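Local coordinates for protein putative cytosine/guanine deaminase (Unidentified, PDB 2PAJ) that deaminates pterins such as isoxanthopterin by hydrolysis, converting a 2-amino-4-hydroxypteridine and water to a 2,4-dihydroxypteridine and ammonium, as a zinc-dependent amidohydrolase, at residues A[228-234]-A[270-276]; A[294-298]-A[323-329]; A[17-22]-A[33-39]. All blocks are in the same frame, centred on the assembly; numbering follows the deposited sequence.

Interaction 1 of 3, residues A[228-234]-A[270-276]; sequences PREMRET and FCGEHDW
The imidazole of H274 is engaged by P228 and R232 across the contact. Its ND1 donates to P228 O at 3.2 Å with an N-H...O angle of 157°. The donor stands above the carbonyl plane, not on a lone pair, while P228 CB packs 3.4 Å from H274 CE1. R232 lays its guanidinium over one face of the same ring. NH2 sits 3.5 Å above the ring centre, although the two planes are 44° apart, so the groups overlap without a parallel stack. On the opposite face F270 CE2, of the same segment as H274, lies toward the rim.

R232 gets there by an extended run from CG to NE. That run passes D275, whose carboxylate plane is nearly perpendicular to the guanidinium; R232 NE and D275 OD2 are 4.2 Å apart, too far for a salt bridge, though the charges may still attract.

Deeper in, M231 packs against F270, H274 and W276. Bent at chi3 (-97°), its chain brings CE to 3.5 Å from H274 CB, and SD makes Met-aromatic contacts with the rings of F270 and W276. The indole turns its edge to the helix: W276 NE1 donates to M231 O at 2.9 Å, with the carbonyl oxygen in the ring plane, and T234 CG2 approaches that edge too.

In the second shell, M245 and S247 of strand 244-248 and V281 of strand 281-284 touch W276, and its carbonyl accepts from Y283 OH. D275, with positive phi, is the C-prime residue of a Schellman motif, W276 N returning to C271 O. The whole is consistent with two outer helices of the amidohydrolase TIM barrel meeting, the later one at its C-terminal end.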
loop_
_atom_site.group_PDB
_atom_site.type_symbol
_atom_site.label_atom_id
_atom_site.label_comp_id
_atom_site.label_asym_id
_atom_site.label_seq_id
_atom_site.Cartn_x
_atom_site.Cartn_y
_atom_site.Cartn_z
ATOM N N PRO A 228 17.069 21.547 2.059
ATOM C CA PRO A 228 17.591 20.926 0.837
ATOM C C PRO A 228 18.982 20.295 0.955
ATOM O O PRO A 228 19.318 19.365 0.218
ATOM C CB PRO A 228 17.512 22.054 -0.195
ATOM C CG PRO A 228 17.492 23.291 0.610
ATOM C CD PRO A 228 16.692 22.952 1.821
ATOM N N ARG A 229 19.788 20.800 1.880
ATOM C CA ARG A 229 21.128 20.256 2.112
ATOM C C ARG A 229 20.892 18.895 2.763
ATOM O O ARG A 229 21.616 17.923 2.530
ATOM C CB ARG A 229 21.897 21.183 3.063
ATOM C CG ARG A 229 23.138 20.602 3.731
ATOM C CD ARG A 229 23.426 21.430 4.990
ATOM N NE ARG A 229 24.693 21.121 5.660
ATOM C CZ ARG A 229 25.164 21.809 6.707
ATOM N NH1 ARG A 229 24.475 22.842 7.207
ATOM N NH2 ARG A 229 26.336 21.485 7.256
ATOM N N GLU A 230 19.853 18.849 3.585
ATOM C CA GLU A 230 19.491 17.634 4.271
ATOM C C GLU A 230 18.894 16.580 3.338
ATOM O O GLU A 230 19.055 15.388 3.580
ATOM C CB GLU A 230 18.523 17.947 5.410
ATOM C CG GLU A 230 19.223 18.278 6.701
ATOM C CD GLU A 230 18.261 18.674 7.802
ATOM O OE1 GLU A 230 18.653 18.605 8.994
ATOM O OE2 GLU A 230 17.119 19.071 7.474
ATOM N N MET A 231 18.214 16.985 2.266
ATOM C CA MET A 231 17.664 15.948 1.408
ATOM C C MET A 231 18.772 15.242 0.624
ATOM O O MET A 231 18.639 14.069 0.269
ATOM C CB MET A 231 16.510 16.459 0.501
ATOM C CG MET A 231 16.585 17.853 -0.099
ATOM S SD MET A 231 14.934 18.447 -0.716
ATOM C CE MET A 231 15.028 18.066 -2.441
ATOM N N ARG A 232 19.887 15.930 0.394
ATOM C CA ARG A 232 20.995 15.289 -0.305
ATOM C C ARG A 232 21.589 14.222 0.612
ATOM O O ARG A 232 21.663 13.039 0.245
ATOM C CB ARG A 232 22.083 16.289 -0.691
ATOM C CG ARG A 232 21.735 17.154 -1.884
ATOM C CD ARG A 232 22.990 17.655 -2.564
ATOM N NE ARG A 232 22.727 18.473 -3.746
ATOM C CZ ARG A 232 22.217 19.702 -3.716
ATOM N NH1 ARG A 232 21.912 20.258 -2.552
ATOM N NH2 ARG A 232 22.019 20.383 -4.844
ATOM N N GLU A 233 22.001 14.631 1.809
ATOM C CA GLU A 233 22.592 13.680 2.738
ATOM C C GLU A 233 21.588 12.601 3.113
ATOM O O GLU A 233 21.932 11.436 3.271
ATOM C CB GLU A 233 23.133 14.404 3.979
ATOM C CG GLU A 233 22.147 15.310 4.700
ATOM C CD GLU A 233 22.850 16.347 5.599
ATOM O OE1 GLU A 233 23.591 17.205 5.050
ATOM O OE2 GLU A 233 22.660 16.305 6.846
ATOM N N THR A 234 20.333 12.988 3.227
ATOM C CA THR A 234 19.289 12.033 3.570
ATOM C C THR A 234 19.168 10.956 2.482
ATOM O O THR A 234 18.887 9.794 2.777
ATOM C CB THR A 234 17.953 12.755 3.738
ATOM O OG1 THR A 234 17.238 12.174 4.825
ATOM C CG2 THR A 234 17.144 12.668 2.479
ATOM N N PHE A 270 13.869 20.442 -8.903
ATOM C CA PHE A 270 14.582 20.735 -7.664
ATOM C C PHE A 270 14.962 19.402 -7.019
ATOM O O PHE A 270 16.103 19.189 -6.612
ATOM C CB PHE A 270 13.674 21.530 -6.724
ATOM C CG PHE A 270 14.369 22.054 -5.512
ATOM C CD1 PHE A 270 15.190 23.170 -5.598
ATOM C CD2 PHE A 270 14.215 21.425 -4.279
ATOM C CE1 PHE A 270 15.852 23.653 -4.475
ATOM C CE2 PHE A 270 14.873 21.897 -3.144
ATOM C CZ PHE A 270 15.694 23.013 -3.238
ATOM N N CYS A 271 13.993 18.497 -6.934
ATOM C CA CYS A 271 14.239 17.175 -6.364
ATOM C C CYS A 271 15.385 16.494 -7.089
ATOM O O CYS A 271 16.224 15.850 -6.472
ATOM C CB CYS A 271 12.990 16.308 -6.473
ATOM S SG CYS A 271 11.738 16.717 -5.272
ATOM N N GLY A 272 15.407 16.634 -8.407
ATOM C CA GLY A 272 16.469 16.030 -9.178
ATOM C C GLY A 272 17.815 16.572 -8.742
ATOM O O GLY A 272 18.737 15.813 -8.475
ATOM N N GLU A 273 17.911 17.894 -8.647
ATOM C CA GLU A 273 19.138 18.570 -8.261
ATOM C C GLU A 273 19.629 18.294 -6.843
ATOM O O GLU A 273 20.742 18.673 -6.482
ATOM C CB GLU A 273 18.972 20.072 -8.484
ATOM C CG GLU A 273 19.477 20.502 -9.851
ATOM C CD GLU A 273 19.113 21.924 -10.216
ATOM O OE1 GLU A 273 19.344 22.845 -9.400
ATOM O OE2 GLU A 273 18.603 22.119 -11.337
ATOM N N HIS A 274 18.806 17.610 -6.054
ATOM C CA HIS A 274 19.156 17.277 -4.684
ATOM C C HIS A 274 19.109 15.789 -4.410
ATOM O O HIS A 274 18.744 15.366 -3.316
ATOM C CB HIS A 274 18.232 18.015 -3.729
ATOM C CG HIS A 274 18.391 19.499 -3.794
ATOM N ND1 HIS A 274 19.013 20.226 -2.801
ATOM C CD2 HIS A 274 18.086 20.383 -4.774
ATOM C CE1 HIS A 274 19.088 21.492 -3.170
ATOM N NE2 HIS A 274 18.533 21.614 -4.363
ATOM N N ASP A 275 19.485 15.005 -5.420
ATOM C CA ASP A 275 19.533 13.549 -5.328
ATOM C C ASP A 275 18.225 12.870 -4.914
ATOM O O ASP A 275 18.246 11.853 -4.214
ATOM C CB ASP A 275 20.644 13.124 -4.355
ATOM C CG ASP A 275 22.028 13.617 -4.782
ATOM O OD1 ASP A 275 22.452 13.335 -5.930
ATOM O OD2 ASP A 275 22.695 14.288 -3.963
ATOM N N TRP A 276 17.092 13.411 -5.363
ATOM C CA TRP A 276 15.802 12.841 -5.003
ATOM C C TRP A 276 14.929 12.348 -6.150
ATOM O O TRP A 276 13.709 12.514 -6.137
ATOM C CB TRP A 276 15.007 13.811 -4.118
ATOM C CG TRP A 276 15.151 13.474 -2.691
ATOM C CD1 TRP A 276 16.218 13.767 -1.877
ATOM C CD2 TRP A 276 14.281 12.634 -1.919
ATOM N NE1 TRP A 276 16.070 13.154 -0.653
ATOM C CE2 TRP A 276 14.895 12.452 -0.646
ATOM C CE3 TRP A 276 13.047 12.012 -2.176
ATOM C CZ2 TRP A 276 14.311 11.669 0.367
ATOM C CZ3 TRP A 276 12.470 11.240 -1.173
ATOM C CH2 TRP A 276 13.104 11.074 0.088
HETATM O O HOH W 1 22.472 11.967 -1.753
#

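Interaction 2 of 3, residues A[294-298]-A[323-329]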
loop_
_atom_site.group_PDB
_atom_site.type_symbol
_atom_site.label_atom_id
_atom_site.label_comp_id
_atom_site.label_asym_id
_atom_site.label_seq_id
_atom_site.Cartn_x
_atom_site.Cartn_y
_atom_site.Cartn_z
ATOM N N ILE A 294 7.071 15.672 -16.280
ATOM C CA ILE A 294 6.678 14.299 -16.546
ATOM C C ILE A 294 7.805 13.555 -17.230
ATOM O O ILE A 294 8.062 12.392 -16.940
ATOM C CB ILE A 294 5.407 14.248 -17.418
ATOM C CG1 ILE A 294 4.228 14.810 -16.623
ATOM C CG2 ILE A 294 5.091 12.812 -17.833
ATOM C CD1 ILE A 294 2.981 14.962 -17.432
ATOM N N ALA A 295 8.488 14.244 -18.131
ATOM C CA ALA A 295 9.608 13.665 -18.866
ATOM C C ALA A 295 10.732 13.272 -17.907
ATOM O O ALA A 295 11.339 12.205 -18.040
ATOM C CB ALA A 295 10.121 14.665 -19.894
ATOM N N LEU A 296 11.002 14.148 -16.942
ATOM C CA LEU A 296 12.039 13.901 -15.954
ATOM C C LEU A 296 11.681 12.699 -15.096
ATOM O O LEU A 296 12.552 11.952 -14.672
ATOM C CB LEU A 296 12.224 15.124 -15.060
ATOM C CG LEU A 296 13.580 15.830 -15.082
ATOM C CD1 LEU A 296 13.613 16.834 -13.952
ATOM C CD2 LEU A 296 14.707 14.823 -14.931
ATOM N N LEU A 297 10.397 12.521 -14.821
ATOM C CA LEU A 297 9.969 11.378 -14.031
ATOM C C LEU A 297 10.122 10.124 -14.860
ATOM O O LEU A 297 10.447 9.063 -14.344
ATOM C CB LEU A 297 8.507 11.530 -13.617
ATOM C CG LEU A 297 8.237 12.607 -12.568
ATOM C CD1 LEU A 297 6.743 12.808 -12.428
ATOM C CD2 LEU A 297 8.881 12.207 -11.247
ATOM N N ALA A 298 9.883 10.266 -16.158
ATOM C CA ALA A 298 9.978 9.155 -17.087
ATOM C C ALA A 298 11.421 8.705 -17.319
ATOM O O ALA A 298 11.697 7.508 -17.352
ATOM C CB ALA A 298 9.326 9.533 -18.411
ATOM N N GLU A 323 -0.681 10.090 -18.558
ATOM C CA GLU A 323 0.185 11.018 -19.265
ATOM C C GLU A 323 1.499 10.555 -18.685
ATOM O O GLU A 323 2.475 10.339 -19.406
ATOM C CB GLU A 323 -0.108 12.458 -18.878
ATOM C CG GLU A 323 -1.317 12.991 -19.593
ATOM C CD GLU A 323 -1.944 14.151 -18.863
ATOM O OE1 GLU A 323 -1.354 15.266 -18.900
ATOM O OE2 GLU A 323 -3.020 13.937 -18.241
ATOM N N MET A 324 1.492 10.359 -17.370
ATOM C CA MET A 324 2.656 9.851 -16.677
ATOM C C MET A 324 2.789 8.403 -17.127
ATOM O O MET A 324 3.869 7.942 -17.489
ATOM C CB MET A 324 2.438 9.904 -15.166
ATOM C CG MET A 324 2.245 11.306 -14.630
ATOM S SD MET A 324 2.504 11.451 -12.855
ATOM C CE MET A 324 0.908 11.694 -12.252
ATOM N N ALA A 325 1.667 7.694 -17.115
ATOM C CA ALA A 325 1.643 6.300 -17.518
ATOM C C ALA A 325 2.078 6.185 -18.969
ATOM O O ALA A 325 2.817 5.268 -19.332
ATOM C CB ALA A 325 0.242 5.731 -17.341
ATOM N N ASP A 326 1.630 7.123 -19.801
ATOM C CA ASP A 326 1.983 7.102 -21.217
ATOM C C ASP A 326 3.424 7.521 -21.413
ATOM O O ASP A 326 4.102 7.047 -22.331
ATOM C CB ASP A 326 1.066 8.028 -22.010
ATOM C CG ASP A 326 -0.367 7.545 -22.020
ATOM O OD1 ASP A 326 -0.568 6.336 -22.280
ATOM O OD2 ASP A 326 -1.283 8.365 -21.769
ATOM N N ALA A 327 3.879 8.419 -20.543
ATOM C CA ALA A 327 5.242 8.911 -20.580
ATOM C C ALA A 327 6.166 7.766 -20.201
ATOM O O ALA A 327 7.341 7.765 -20.551
ATOM C CB ALA A 327 5.402 10.061 -19.609
ATOM N N GLY A 328 5.629 6.787 -19.487
ATOM C CA GLY A 328 6.440 5.656 -19.102
ATOM C C GLY A 328 6.818 5.619 -17.636
ATOM O O GLY A 328 7.512 4.705 -17.201
ATOM N N VAL A 329 6.371 6.593 -16.859
ATOM C CA VAL A 329 6.722 6.571 -15.458
ATOM C C VAL A 329 5.871 5.541 -14.715
ATOM O O VAL A 329 4.666 5.448 -14.941
ATOM C CB VAL A 329 6.564 7.974 -14.815
ATOM C CG1 VAL A 329 6.015 8.946 -15.825
ATOM C CG2 VAL A 329 5.676 7.904 -13.582
HETATM O O HOH W 2 9.946 6.069 -15.872
#
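Apolar packing carries most of the contact between I294, L297 and A298 on one side and M324, A327 and V329 on the other, where helix 291-300 meets the short helix 324-327 outside the strands of the amidohydrolase TIM barrel. The I294 methyl CG2, placed anti to the backbone N by chi1 of -66°, points at A327 CB, 3.3 Å away. From the next helical turn, A298 CB lies 4.1 Å from A327 CB. L297 CD1 reaches M324 SD at 4.5 Å, a looser contact. V329 CB is 4.1 Å from L297 O; the placing of V329 CG1 is doubtful because it clashes with M324 O.

Contacts of carbon with carbonyl oxygen form a second group: A298 CB lies 3.4 Å from A327 O, and I294 CG2 is near E323 O.

Among polar groups, water 2 is 2.7 Å from A298 O and 3.1 Å from G328 O; which of these it serves is uncertain. G328, with phi of 107°, fits the C-prime place of a Schellman motif, though M324 O is less surely placed. E323, at the N-cap position, forms a salt bridge with R360.

The chemistry implies mostly apolar adhesion through methyl groups and aliphatic carbons, with a water that may bridge the backbones at one end.

Interaction 3 of 3, residues A[17-22]-A[33-39]; sequences AAAIMT and RVPGPDI
A single beta bridge, M21 with R33, joins the residue just after strand 19-20 to the loop leading into strand 39-42, in the small beta domain that amidohydrolases of this kind carry beside the barrel. The CA atoms of the bridged pair are 4.3 Å apart. Next to it, V34 N donates to I20 O at 3.0 Å, the donor lying nearly along the C=O axis (172°). Farther along, a second backbone bond runs from A17 N to P37 O at 3.1 Å, its N-H...O angle 164°, so the 33-39 segment is fixed to its partner near both ends.

Beside the bridge, R33 extends with CG anti to its backbone N (chi1 -174°), which carries the chain past M21. M21, bent at chi2 and chi3, sets its sulfur over one face of the guanidinium, and M21 SD is also 3.5 Å from R33 CG. The far end of R33 continues to D429, where NH1 forms a salt bridge; NH2 also comes near A19 CB. Strand 67-73 pairs with 17-22: I68 bonds through its backbone to A19 and M21, and touches A17 and I39.

Between the two backbone bonds, I20 is the principal apolar wedge. Its CG2 packs against V34 CG1 at 3.5 Å, whereas CD1 reaches off at about a right angle to it, 3.2 Å from G36 O and 4.2 Å from I39 CD1.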
loop_
_atom_site.group_PDB
_atom_site.type_symbol
_atom_site.label_atom_id
_atom_site.label_comp_id
_atom_site.label_asym_id
_atom_site.label_seq_id
_atom_site.Cartn_x
_atom_site.Cartn_y
_atom_site.Cartn_z
ATOM N N ALA A 17 -11.303 -21.907 -11.270
ATOM C CA ALA A 17 -11.556 -20.469 -11.189
ATOM C C ALA A 17 -12.313 -19.992 -12.434
ATOM O O ALA A 17 -12.063 -20.467 -13.548
ATOM C CB ALA A 17 -10.247 -19.718 -11.058
ATOM N N ALA A 18 -13.240 -19.057 -12.242
ATOM C CA ALA A 18 -14.025 -18.520 -13.341
ATOM C C ALA A 18 -13.175 -17.571 -14.179
ATOM O O ALA A 18 -13.420 -17.392 -15.368
ATOM C CB ALA A 18 -15.244 -17.795 -12.795
ATOM N N ALA A 19 -12.172 -16.965 -13.550
ATOM C CA ALA A 19 -11.281 -16.030 -14.227
ATOM C C ALA A 19 -9.993 -15.811 -13.433
ATOM O O ALA A 19 -9.990 -15.883 -12.200
ATOM C CB ALA A 19 -11.987 -14.707 -14.444
ATOM N N ILE A 20 -8.905 -15.535 -14.152
ATOM C CA ILE A 20 -7.600 -15.302 -13.539
ATOM C C ILE A 20 -6.864 -14.096 -14.127
ATOM O O ILE A 20 -6.325 -14.169 -15.229
ATOM C CB ILE A 20 -6.667 -16.525 -13.712
ATOM C CG1 ILE A 20 -7.346 -17.800 -13.201
ATOM C CG2 ILE A 20 -5.382 -16.296 -12.939
ATOM C CD1 ILE A 20 -6.533 -19.076 -13.412
ATOM N N MET A 21 -6.838 -12.988 -13.397
ATOM C CA MET A 21 -6.117 -11.806 -13.868
ATOM C C MET A 21 -4.672 -11.884 -13.341
ATOM O O MET A 21 -4.438 -12.092 -12.155
ATOM C CB MET A 21 -6.813 -10.531 -13.389
ATOM C CG MET A 21 -8.285 -10.404 -13.816
ATOM S SD MET A 21 -8.660 -10.725 -15.565
ATOM C CE MET A 21 -8.109 -9.240 -16.337
ATOM N N THR A 22 -3.708 -11.723 -14.240
ATOM C CA THR A 22 -2.298 -11.833 -13.903
ATOM C C THR A 22 -1.614 -10.608 -13.338
ATOM O O THR A 22 -0.566 -10.718 -12.702
ATOM C CB THR A 22 -1.484 -12.229 -15.123
ATOM O OG1 THR A 22 -2.194 -13.221 -15.865
ATOM C CG2 THR A 22 -0.134 -12.809 -14.683
ATOM N N ARG A 33 -4.445 -11.391 -18.481
ATOM C CA ARG A 33 -5.427 -12.380 -18.087
ATOM C C ARG A 33 -4.929 -13.691 -18.651
ATOM O O ARG A 33 -4.505 -13.766 -19.807
ATOM C CB ARG A 33 -6.787 -12.053 -18.690
ATOM C CG ARG A 33 -7.900 -12.953 -18.220
ATOM C CD ARG A 33 -9.117 -12.764 -19.091
ATOM N NE ARG A 33 -10.311 -13.386 -18.534
ATOM C CZ ARG A 33 -11.435 -12.730 -18.284
ATOM N NH1 ARG A 33 -11.524 -11.426 -18.538
ATOM N NH2 ARG A 33 -12.472 -13.381 -17.782
ATOM N N VAL A 34 -4.954 -14.733 -17.841
ATOM C CA VAL A 34 -4.496 -16.008 -18.337
ATOM C C VAL A 34 -5.640 -16.991 -18.363
ATOM O O VAL A 34 -6.040 -17.538 -17.340
ATOM C CB VAL A 34 -3.360 -16.582 -17.478
ATOM C CG1 VAL A 34 -3.805 -16.709 -16.045
ATOM C CG2 VAL A 34 -2.948 -17.934 -18.006
ATOM N N PRO A 35 -6.245 -17.174 -19.536
ATOM C CA PRO A 35 -7.327 -18.160 -19.463
ATOM C C PRO A 35 -6.661 -19.497 -19.116
ATOM O O PRO A 35 -5.911 -20.065 -19.922
ATOM C CB PRO A 35 -7.942 -18.098 -20.873
ATOM C CG PRO A 35 -7.803 -16.602 -21.204
ATOM C CD PRO A 35 -6.372 -16.316 -20.735
ATOM N N GLY A 36 -6.902 -19.934 -17.882
ATOM C CA GLY A 36 -6.349 -21.173 -17.351
ATOM C C GLY A 36 -7.288 -21.436 -16.208
ATOM O O GLY A 36 -8.014 -20.504 -15.859
ATOM N N PRO A 37 -7.347 -22.640 -15.609
ATOM C CA PRO A 37 -8.330 -22.716 -14.517
ATOM C C PRO A 37 -7.857 -22.956 -13.078
ATOM O O PRO A 37 -8.420 -22.380 -12.151
ATOM C CB PRO A 37 -9.273 -23.810 -14.994
ATOM C CG PRO A 37 -8.315 -24.789 -15.573
ATOM C CD PRO A 37 -7.243 -23.939 -16.293
ATOM N N ASP A 38 -6.852 -23.807 -12.876
ATOM C CA ASP A 38 -6.389 -24.080 -11.511
ATOM C C ASP A 38 -5.033 -23.459 -11.214
ATOM O O ASP A 38 -4.335 -23.006 -12.124
ATOM C CB ASP A 38 -6.293 -25.593 -11.240
ATOM C CG ASP A 38 -7.508 -26.359 -11.727
ATOM O OD1 ASP A 38 -7.375 -27.081 -12.740
ATOM O OD2 ASP A 38 -8.590 -26.239 -11.105
ATOM N N ILE A 39 -4.672 -23.452 -9.930
ATOM C CA ILE A 39 -3.390 -22.913 -9.480
ATOM C C ILE A 39 -2.813 -23.706 -8.311
ATOM O O ILE A 39 -3.462 -23.867 -7.278
ATOM C CB ILE A 39 -3.512 -21.451 -9.035
ATOM C CG1 ILE A 39 -4.076 -20.601 -10.178
ATOM C CG2 ILE A 39 -2.142 -20.925 -8.603
ATOM C CD1 ILE A 39 -4.334 -19.167 -9.801
#

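Going from the N terminus, the three contacts follow in series; none nests in or crosses another. Interaction 3 comes first, closing a ten-residue excursion without helix or strand in the small beta domain. Interaction 1 then closes a 35-residue loop that includes strand 244-248, which ends in the zinc ligand H248, and the unmodelled residues 251-263. Interaction 2 follows, closing 24 residues around strand 303-306. Interactions 1 and 2 tie neighbouring helices of the layer outside the barrel strands, with centres 21 Å apart and nearest atoms about 6 Å apart. Interaction 3 lies on the opposite side of the chain's centre from interaction 1, their centres 45 Å apart.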